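Local structure of SusD superfamily protein (Bacteroides fragilis, 3L22) at residues L232-V236 / Q354-S359; T295-I299 / E384-E388. The protein belongs to the SusD family of outer-membrane proteins and probably binds sugars at the cell surface. All coordinates share one frame; numbering follows the deposited sequence.

Interaction 1: L232-V236 / Q354-S359. With ZN (zinc ion), chain D.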
loop_
_atom_site.group_PDB
_atom_site.type_symbol
_atom_site.label_atom_id
_atom_site.label_comp_id
_atom_site.label_asym_id
_atom_site.label_seq_id
_atom_site.Cartn_x
_atom_site.Cartn_y
_atom_site.Cartn_z
ATOM N N LEU A 232 -11.021 16.169 -4.106
ATOM C CA LEU A 232 -10.918 16.063 -2.685
ATOM C C LEU A 232 -12.218 16.572 -2.116
ATOM O O LEU A 232 -12.424 17.781 -2.038
ATOM C CB LEU A 232 -9.774 16.929 -2.137
ATOM C CG LEU A 232 -8.339 16.643 -2.586
ATOM C CD1 LEU A 232 -7.375 17.636 -1.925
ATOM C CD2 LEU A 232 -7.965 15.182 -2.288
ATOM N N PRO A 233 -13.122 15.662 -1.724
ATOM C CA PRO A 233 -14.332 16.133 -1.027
ATOM C C PRO A 233 -13.987 16.862 0.290
ATOM O O PRO A 233 -12.973 16.573 0.914
ATOM C CB PRO A 233 -15.078 14.836 -0.734
ATOM C CG PRO A 233 -14.537 13.839 -1.748
ATOM C CD PRO A 233 -13.132 14.209 -1.939
ATOM N N GLU A 234 -14.827 17.791 0.707
ATOM C CA GLU A 234 -14.606 18.510 1.965
ATOM C C GLU A 234 -14.751 17.641 3.239
ATOM O O GLU A 234 -14.237 17.990 4.306
ATOM C CB GLU A 234 -15.563 19.704 2.059
ATOM C CG GLU A 234 -15.267 20.780 1.022
ATOM C CD GLU A 234 -13.923 21.523 1.253
ATOM O OE1 GLU A 234 -13.219 21.389 2.289
ATOM O OE2 GLU A 234 -13.578 22.271 0.352
ATOM N N ASP A 235 -15.482 16.550 3.131
ATOM C CA ASP A 235 -15.734 15.656 4.263
ATOM C C ASP A 235 -14.703 14.523 4.195
ATOM O O ASP A 235 -14.781 13.658 3.316
ATOM C CB ASP A 235 -17.169 15.127 4.159
ATOM C CG ASP A 235 -17.568 14.170 5.305
ATOM O OD1 ASP A 235 -16.742 13.625 6.069
ATOM O OD2 ASP A 235 -18.781 13.945 5.423
ATOM N N VAL A 236 -13.792 14.477 5.159
ATOM C CA VAL A 236 -12.735 13.436 5.182
ATOM C C VAL A 236 -13.217 12.047 5.667
ATOM O O VAL A 236 -12.425 11.116 5.688
ATOM C CB VAL A 236 -11.543 13.898 6.049
ATOM C CG1 VAL A 236 -11.010 15.260 5.532
ATOM C CG2 VAL A 236 -11.934 13.962 7.562
ATOM N N GLN A 354 -3.320 22.216 -1.570
ATOM C CA GLN A 354 -4.601 21.594 -1.867
ATOM C C GLN A 354 -4.994 20.578 -0.816
ATOM O O GLN A 354 -6.138 20.567 -0.350
ATOM C CB GLN A 354 -4.614 20.850 -3.207
ATOM C CG GLN A 354 -4.610 21.694 -4.409
ATOM C CD GLN A 354 -4.768 20.861 -5.679
ATOM O OE1 GLN A 354 -5.766 20.139 -5.854
ATOM N NE2 GLN A 354 -3.786 20.958 -6.564
ATOM N N VAL A 355 -4.052 19.719 -0.451
ATOM C CA VAL A 355 -4.366 18.647 0.484
ATOM C C VAL A 355 -4.553 19.204 1.893
ATOM O O VAL A 355 -5.570 18.908 2.528
ATOM C CB VAL A 355 -3.326 17.532 0.455
ATOM C CG1 VAL A 355 -3.612 16.472 1.555
ATOM C CG2 VAL A 355 -3.292 16.884 -0.972
ATOM N N ARG A 356 -3.608 20.020 2.365
ATOM C CA ARG A 356 -3.707 20.527 3.734
ATOM C C ARG A 356 -4.933 21.423 3.896
ATOM O O ARG A 356 -5.630 21.345 4.903
ATOM C CB ARG A 356 -2.435 21.279 4.141
ATOM C CG ARG A 356 -2.420 21.800 5.590
ATOM C CD ARG A 356 -1.063 22.372 6.000
ATOM N NE ARG A 356 -1.076 22.865 7.380
ATOM C CZ ARG A 356 -0.905 22.111 8.469
ATOM N NH1 ARG A 356 -0.652 20.818 8.391
ATOM N NH2 ARG A 356 -0.962 22.667 9.671
ATOM N N GLY A 357 -5.176 22.289 2.916
ATOM C CA GLY A 357 -6.345 23.179 2.919
ATOM C C GLY A 357 -7.692 22.488 2.942
ATOM O O GLY A 357 -8.680 23.065 3.385
ATOM N N ARG A 358 -7.754 21.253 2.456
ATOM C CA ARG A 358 -8.979 20.478 2.586
ATOM C C ARG A 358 -9.355 20.241 4.060
ATOM O O ARG A 358 -10.557 20.259 4.401
ATOM C CB ARG A 358 -8.930 19.216 1.743
ATOM C CG ARG A 358 -10.250 18.412 1.713
ATOM C CD ARG A 358 -10.290 17.281 2.694
ATOM N NE ARG A 358 -9.307 16.227 2.462
ATOM C CZ ARG A 358 -9.493 15.125 1.732
ATOM N NH1 ARG A 358 -10.633 14.911 1.075
ATOM N NH2 ARG A 358 -8.519 14.216 1.646
ATOM N N SER A 359 -8.342 20.074 4.924
ATOM C CA SER A 359 -8.569 19.745 6.327
ATOM C C SER A 359 -8.288 20.870 7.344
ATOM O O SER A 359 -8.805 20.821 8.465
ATOM C CB SER A 359 -7.736 18.510 6.684
ATOM O OG SER A 359 -8.188 17.361 5.974
HETATM ZN ZN ZN D . -11.844 23.746 0.678
HETATM O O HOH W 1 -11.427 23.126 2.963
HETATM O O HOH W 2 -9.962 25.269 1.055
HETATM O O HOH W 3 -12.054 24.339 -1.605
HETATM O O HOH W 4 -10.388 22.018 0.012
HETATM O O HOH W 5 -13.155 25.256 2.004
#

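Interaction 2: T295-I299 / E384-E388. With EDO (1,2-ethanediol), chain B.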
loop_
_atom_site.group_PDB
_atom_site.type_symbol
_atom_site.label_atom_id
_atom_site.label_comp_id
_atom_site.label_asym_id
_atom_site.label_seq_id
_atom_site.Cartn_x
_atom_site.Cartn_y
_atom_site.Cartn_z
ATOM N N THR A 295 -8.790 22.015 15.332
ATOM C CA THR A 295 -9.773 22.274 14.289
ATOM C C THR A 295 -9.423 21.602 12.945
ATOM O O THR A 295 -10.096 21.851 11.953
ATOM C CB THR A 295 -9.899 23.766 14.031
ATOM O OG1 THR A 295 -8.597 24.244 13.728
ATOM C CG2 THR A 295 -10.454 24.536 15.271
ATOM N N ASP A 296 -8.364 20.787 12.888
ATOM C CA ASP A 296 -8.052 19.990 11.693
ATOM C C ASP A 296 -9.146 18.931 11.559
ATOM O O ASP A 296 -9.413 18.209 12.504
ATOM C CB ASP A 296 -6.659 19.355 11.873
ATOM C CG ASP A 296 -6.125 18.585 10.647
ATOM O OD1 ASP A 296 -6.867 17.836 9.973
ATOM O OD2 ASP A 296 -4.873 18.638 10.434
ATOM N N LYS A 297 -9.748 18.808 10.383
ATOM C CA LYS A 297 -10.819 17.798 10.147
ATOM C C LYS A 297 -10.429 16.369 10.471
ATOM O O LYS A 297 -11.259 15.608 10.934
ATOM C CB LYS A 297 -11.318 17.868 8.699
ATOM C CG LYS A 297 -12.069 19.163 8.365
ATOM C CD LYS A 297 -12.656 19.101 6.935
ATOM C CE LYS A 297 -13.139 20.452 6.422
ATOM N NZ LYS A 297 -13.257 20.435 4.903
ATOM N N ARG A 298 -9.163 16.015 10.218
ATOM C CA ARG A 298 -8.646 14.699 10.450
ATOM C C ARG A 298 -8.478 14.400 11.948
ATOM O O ARG A 298 -8.699 13.273 12.386
ATOM C CB ARG A 298 -7.335 14.543 9.714
ATOM C CG ARG A 298 -7.487 14.714 8.195
ATOM C CD ARG A 298 -6.190 14.980 7.486
ATOM N NE ARG A 298 -5.604 16.257 7.900
ATOM C CZ ARG A 298 -4.590 16.847 7.278
ATOM N NH1 ARG A 298 -4.018 16.293 6.207
ATOM N NH2 ARG A 298 -4.109 17.996 7.751
ATOM N N ILE A 299 -8.123 15.427 12.717
ATOM C CA ILE A 299 -8.012 15.342 14.165
ATOM C C ILE A 299 -9.427 15.196 14.765
ATOM O O ILE A 299 -9.672 14.258 15.524
ATOM C CB ILE A 299 -7.223 16.557 14.743
ATOM C CG1 ILE A 299 -5.778 16.572 14.181
ATOM C CG2 ILE A 299 -7.258 16.595 16.298
ATOM C CD1 ILE A 299 -4.975 15.311 14.329
ATOM N N GLU A 384 2.611 15.986 6.239
ATOM C CA GLU A 384 1.241 15.966 5.729
ATOM C C GLU A 384 0.809 14.558 5.295
ATOM O O GLU A 384 -0.304 14.113 5.575
ATOM C CB GLU A 384 1.070 16.962 4.577
ATOM C CG GLU A 384 -0.390 17.425 4.370
ATOM C CD GLU A 384 -0.916 18.327 5.494
ATOM O OE1 GLU A 384 -0.141 19.133 6.080
ATOM O OE2 GLU A 384 -2.133 18.269 5.747
ATOM N N LYS A 385 1.715 13.861 4.629
ATOM C CA LYS A 385 1.494 12.491 4.179
ATOM C C LYS A 385 1.305 11.558 5.402
ATOM O O LYS A 385 0.437 10.707 5.403
ATOM C CB LYS A 385 2.686 12.061 3.319
ATOM C CG LYS A 385 2.581 10.683 2.667
ATOM C CD LYS A 385 1.919 10.741 1.321
ATOM C CE LYS A 385 1.943 9.376 0.594
ATOM N NZ LYS A 385 3.328 9.035 0.204
ATOM N N ARG A 386 2.071 11.782 6.470
ATOM C CA ARG A 386 1.946 10.994 7.695
ATOM C C ARG A 386 0.558 11.140 8.340
ATOM O O ARG A 386 -0.059 10.133 8.768
ATOM C CB ARG A 386 3.057 11.385 8.681
ATOM C CG ARG A 386 4.432 10.905 8.261
ATOM C CD ARG A 386 5.531 11.447 9.161
ATOM N NE ARG A 386 5.479 10.826 10.479
ATOM C CZ ARG A 386 6.339 11.057 11.462
ATOM N NH1 ARG A 386 7.338 11.935 11.319
ATOM N NH2 ARG A 386 6.185 10.435 12.620
ATOM N N LEU A 387 0.055 12.366 8.372
ATOM C CA LEU A 387 -1.264 12.641 8.961
ATOM C C LEU A 387 -2.395 12.215 8.024
ATOM O O LEU A 387 -3.318 11.522 8.434
ATOM C CB LEU A 387 -1.402 14.123 9.360
ATOM C CG LEU A 387 -2.753 14.586 9.934
ATOM C CD1 LEU A 387 -3.104 13.783 11.200
ATOM C CD2 LEU A 387 -2.770 16.087 10.236
ATOM N N GLU A 388 -2.311 12.598 6.769
ATOM C CA GLU A 388 -3.326 12.176 5.812
ATOM C C GLU A 388 -3.482 10.647 5.744
ATOM O O GLU A 388 -4.611 10.199 5.634
ATOM C CB GLU A 388 -3.029 12.741 4.429
ATOM C CG GLU A 388 -4.163 12.625 3.386
ATOM C CD GLU A 388 -5.349 13.552 3.625
ATOM O OE1 GLU A 388 -5.182 14.683 4.165
ATOM O OE2 GLU A 388 -6.465 13.132 3.254
HETATM C C1 EDO B . 3.788 6.456 -1.685
HETATM O O1 EDO B . 2.567 7.011 -1.246
HETATM C C2 EDO B . 4.144 5.141 -0.974
HETATM O O2 EDO B . 5.495 4.843 -1.450
#

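Interaction 1: L232-V236 / Q354-S359
Arg358 NH1 serves two acceptors: across the contact it donates to Pro233 O at 2.9 Å, and it also forms a salt bridge with Glu248. The bond to Pro233 O is nearly straight, with an N-H...O angle of 166°, and the carbonyl oxygen lies in the plane of the guanidinium, at its edge. Arginine suits this place because its faces can take apolar neighbours while its edge serves polar ones. Val236 CG1 covers one face, 3.6 Å from Arg358 NE, and Leu232 CB lies over the opposite face, 3.9 Å from Arg358 NH1. The arginine reaches this position by leaving its backbone with CG anti to N and then bending at chi2 (-97°) and chi3 (-64°), while NH2 pairs with Glu388. Leu232 meanwhile sends CD1 to the helix backbone, 3.5 Å from Gln354 O, and Val236 CG1 also rests on Ser359 OG. Beside the guanidinium the carboxylate of Glu234 divides its work. Glu234 OE2 binds zinc at 2.3 Å, and five waters complete a roughly octahedral shell in which this glutamate is the one protein ligand. Glu234 OE1 accepts from the zinc-bound water 1 at 2.6 Å and pairs with Lys297, whose positive charge would be expected to offset part of the carboxylate's. Within the SusD fold the contact lays the loop between helix 217-225 and strand 249-253 against the C-terminal turns of helix 345-359, with Leu232 also packing on Leu331 of helix 327-339 and Val236 on Ala301 and Phe302 of helix 297-302.

Interaction 2: T295-I299 / E384-E388
Arg298 meets Glu384 end-on, NH1 and NH2 both donating to the single oxygen OE2, each at 2.8 Å and from the same face of the carboxylate. OE2 lies in the guanidinium plane, whereas the two flat groups are turned 29° apart. Arg298 NH1 makes a second salt bridge, 2.8 Å to Glu388 OE1, an oxygen that lies tilted from the guanidinium plane. The two glutamates lie one helical turn apart, and each is bent at chi2, which swings both carboxylates to the same arginine. Leu387 covers one guanidinium face with CD2, placed toward the rim and 3.4 Å from Arg298 NH2, while its CD1 packs on Ile299 CD1 at 4.0 Å. A further edge of the guanidinium, NE and NH2, is held from its own segment. Asp296 is the N-cap of helix 297-302, its OD1 accepting from Arg298 N at 2.9 Å, and the same carboxylate takes the guanidinium side-on, NE to OD1 and NH2 to OD2. An aspartate is short enough to do both, so the cap and the salt-bridge network share one residue where the short helix abuts helix 374-388, in the helical framework of the SusD family. Farther out, Arg356 pairs with Glu384 OE1 and Arg326 with Glu388 OE2, so both buried carboxylates have arginine partners beyond Arg298. On another side of helix 374-388, Lys385 NZ forms salt bridges with Asp333 and Asp398 and a hydrogen bond of 2.6 Å to O1 of an ethanediol probably left from crystallisation.

From the N terminus, the chain passes through 232-236, in the loop after helix 217-225, and then 295-299 at the start of helix 297-302. It next reaches 354-359, where interaction 1 closes a loop with 117 intervening residues, and then 384-388, where interaction 2 closes one of 84. The two loops therefore cross instead of nesting. The centres of the two interactions lie about 9 Å apart, and the contacts touch: Lys297 NZ probably also donates to the backbone oxygen of Arg358, and Ser359 packs on Arg298. Together they draw the loop segment 232-236 and the short helix 297-302 onto the successive helices 345-359 and 374-388.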